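Local atomic coordinates of RNA-dependent RNA polymerase (Toscana virus, PDB entry 6QW5), a protein that belongs to the viral L polymerase, its N-terminal part probably acting as a metal-dependent endonuclease that cuts capped primers from host messenger RNA. Residues S112-I117 against V127-T132. Numbering follows the deposited sequence.
With MN (manganese (II) ion), chain C; MN (manganese (II) ion), chain D; XI7 (2-4-dioxo-4-phenylbutanoic acid), chain E.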
loop_
_atom_site.group_PDB
_atom_site.type_symbol
_atom_site.label_atom_id
_atom_site.label_comp_id
_atom_site.label_asym_id
_atom_site.label_seq_id
_atom_site.Cartn_x
_atom_site.Cartn_y
_atom_site.Cartn_z
ATOM N N SER A 112 -6.707 -6.074 9.873
ATOM C CA SER A 112 -5.938 -4.839 9.770
ATOM C C SER A 112 -5.463 -4.645 8.333
ATOM O O SER A 112 -4.374 -5.082 7.965
ATOM C CB SER A 112 -4.747 -4.838 10.734
ATOM O OG SER A 112 -4.052 -6.073 10.679
ATOM N N PRO A 113 -6.276 -3.990 7.506
ATOM C CA PRO A 113 -5.798 -3.625 6.161
ATOM C C PRO A 113 -4.663 -2.617 6.275
ATOM O O PRO A 113 -4.377 -2.080 7.346
ATOM C CB PRO A 113 -7.035 -3.040 5.466
ATOM C CG PRO A 113 -8.035 -2.779 6.563
ATOM C CD PRO A 113 -7.666 -3.588 7.765
ATOM N N ASP A 114 -3.977 -2.393 5.147
ATOM C CA ASP A 114 -2.774 -1.568 5.168
ATOM C C ASP A 114 -3.067 -0.123 5.554
ATOM O O ASP A 114 -2.218 0.524 6.165
ATOM C CB ASP A 114 -2.067 -1.621 3.810
ATOM C CG ASP A 114 -1.376 -2.949 3.569
ATOM O OD1 ASP A 114 -0.849 -3.555 4.535
ATOM O OD2 ASP A 114 -1.385 -3.400 2.414
HETATM N N MSE A 115 -4.232 0.414 5.193
HETATM C CA MSE A 115 -4.606 1.765 5.630
HETATM C C MSE A 115 -6.099 1.846 5.942
HETATM O O MSE A 115 -6.922 1.244 5.256
HETATM C CB MSE A 115 -4.269 2.833 4.575
HETATM C CG MSE A 115 -2.861 2.798 3.978
HETATM SE SE MSE A 115 -2.620 4.285 2.723
HETATM C CE MSE A 115 -2.076 5.684 4.011
ATOM N N ILE A 116 -6.455 2.597 6.978
ATOM C CA ILE A 116 -7.848 2.967 7.237
ATOM C C ILE A 116 -7.823 4.462 7.504
ATOM O O ILE A 116 -7.277 4.901 8.525
ATOM C CB ILE A 116 -8.467 2.200 8.417
ATOM C CG1 ILE A 116 -8.305 0.697 8.238
ATOM C CG2 ILE A 116 -9.956 2.504 8.547
ATOM C CD1 ILE A 116 -9.001 -0.113 9.305
ATOM N N ILE A 117 -8.356 5.246 6.570
ATOM C CA ILE A 117 -8.275 6.701 6.618
ATOM C C ILE A 117 -9.673 7.273 6.836
ATOM O O ILE A 117 -10.582 7.036 6.031
ATOM C CB ILE A 117 -7.651 7.267 5.339
ATOM C CG1 ILE A 117 -6.328 6.540 5.040
ATOM C CG2 ILE A 117 -7.491 8.780 5.463
ATOM C CD1 ILE A 117 -5.859 6.670 3.613
ATOM N N VAL A 127 -7.595 0.860 2.448
ATOM C CA VAL A 127 -6.624 0.655 1.368
ATOM C C VAL A 127 -5.800 -0.602 1.659
ATOM O O VAL A 127 -5.244 -0.747 2.752
ATOM C CB VAL A 127 -5.683 1.864 1.185
ATOM C CG1 VAL A 127 -4.840 1.695 -0.096
ATOM C CG2 VAL A 127 -6.454 3.193 1.148
ATOM N N GLU A 128 -5.707 -1.505 0.685
ATOM C CA GLU A 128 -4.856 -2.680 0.834
ATOM C C GLU A 128 -3.876 -2.736 -0.325
ATOM O O GLU A 128 -4.265 -2.536 -1.477
ATOM C CB GLU A 128 -5.662 -3.974 0.909
ATOM C CG GLU A 128 -4.795 -5.251 1.051
ATOM C CD GLU A 128 -3.990 -5.316 2.350
ATOM O OE1 GLU A 128 -4.353 -4.636 3.333
ATOM O OE2 GLU A 128 -2.989 -6.059 2.396
ATOM N N PHE A 129 -2.607 -2.962 0.001
ATOM C CA PHE A 129 -1.530 -3.152 -0.960
ATOM C C PHE A 129 -1.167 -4.628 -1.056
ATOM O O PHE A 129 -1.194 -5.368 -0.065
ATOM C CB PHE A 129 -0.267 -2.381 -0.556
ATOM C CG PHE A 129 -0.501 -0.938 -0.186
ATOM C CD1 PHE A 129 -1.132 -0.074 -1.064
ATOM C CD2 PHE A 129 -0.049 -0.441 1.037
ATOM C CE1 PHE A 129 -1.330 1.252 -0.736
ATOM C CE2 PHE A 129 -0.250 0.887 1.379
ATOM C CZ PHE A 129 -0.888 1.733 0.487
ATOM N N THR A 130 -0.744 -5.034 -2.243
ATOM C CA THR A 130 -0.265 -6.393 -2.407
ATOM C C THR A 130 0.686 -6.411 -3.598
ATOM O O THR A 130 0.726 -5.474 -4.392
ATOM C CB THR A 130 -1.449 -7.368 -2.576
ATOM O OG1 THR A 130 -0.991 -8.721 -2.497
ATOM C CG2 THR A 130 -2.158 -7.137 -3.887
ATOM N N THR A 131 1.496 -7.461 -3.671
ATOM C CA THR A 131 2.485 -7.644 -4.727
ATOM C C THR A 131 2.365 -9.063 -5.265
ATOM O O THR A 131 1.809 -9.942 -4.608
ATOM C CB THR A 131 3.927 -7.424 -4.214
ATOM O OG1 THR A 131 4.369 -8.599 -3.511
ATOM C CG2 THR A 131 4.001 -6.248 -3.263
ATOM N N THR A 132 2.897 -9.288 -6.467
ATOM C CA THR A 132 2.958 -10.633 -7.023
ATOM C C THR A 132 4.224 -10.763 -7.854
ATOM O O THR A 132 4.651 -9.807 -8.511
ATOM C CB THR A 132 1.733 -10.969 -7.895
ATOM O OG1 THR A 132 1.833 -12.320 -8.379
ATOM C CG2 THR A 132 1.652 -10.029 -9.097
HETATM MN MN MN C . -0.879 -5.570 2.021
HETATM MN MN MN D . -0.610 -5.224 5.673
HETATM O O8 XI7 E . -0.460 -6.319 3.946
HETATM C C9 XI7 E . -0.165 -7.632 3.819
HETATM C C10 XI7 E . -0.184 -8.237 2.585
HETATM O O11 XI7 E . -0.426 -7.626 1.502
HETATM O O10 XI7 E . 0.023 -9.472 2.504
HETATM C C8 XI7 E . 0.155 -8.389 4.909
HETATM C C7 XI7 E . 0.218 -7.951 6.331
HETATM C C1 XI7 E . 0.732 -8.930 7.375
HETATM C C6 XI7 E . 1.037 -10.251 6.995
HETATM C C5 XI7 E . 1.511 -11.191 7.926
HETATM C C4 XI7 E . 1.685 -10.823 9.265
HETATM C C3 XI7 E . 1.375 -9.504 9.647
HETATM C C2 XI7 E . 0.902 -8.565 8.708
HETATM O O14 XI7 E . -0.273 -6.897 6.765
HETATM O O HOH W 1 -2.770 -5.632 5.670
HETATM O O HOH W 2 1.338 -4.632 5.854
#
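Asp114 reaches across to the strand of Val127, Glu128 and Phe129, shares one manganese ion with Glu128 and Phe129, and holds a second with its other oxygen. Its CG lies beside its own backbone N (chi1 -73°), which sends the carboxylate over to that strand. There OD1 binds one manganese at 2.0 Å and OD2 the shared one at 2.3 Å. The anti lone pair of OD2 also accepts the N-H of Phe129 (N to OD2 2.7 Å), which, together with the two metal bonds, helps fix the carboxylate's rotation. The short side chain keeps the carboxylate close to the backbone, where OD2 can meet both.

Glu128, longer and bent at chi2 (64°), divides its oxygens: OE2 ligates the shared manganese, while OE1 takes the backbone N-H of Asp114 (N to OE1 2.9 Å). The carbonyl O of Phe129 and NE2 of His79 complete that ion's protein ligands, and OD1 of Asp91 binds the other manganese. O8 of the diketo acid bridges both metals, whose charge probably offsets the crowding of carboxylates.

Behind the site, Met115 and Val127 form a hydrogen-bonded antiparallel pair, bonded both ways. Compact, beta-branched Val127 packs beside Met115, whose CB lies 3.8 Å from Val127 CB. The selenium of selenomethionine Met115 approaches Phe129 CZ obliquely at 3.8 Å, a Met-aromatic contact. With Asp114 and Met115 both facing Val127, a classic beta bulge sets Asp114 beside the ions, as in the two-metal PD-(D/E)XK site of cap-snatching viral endonucleases.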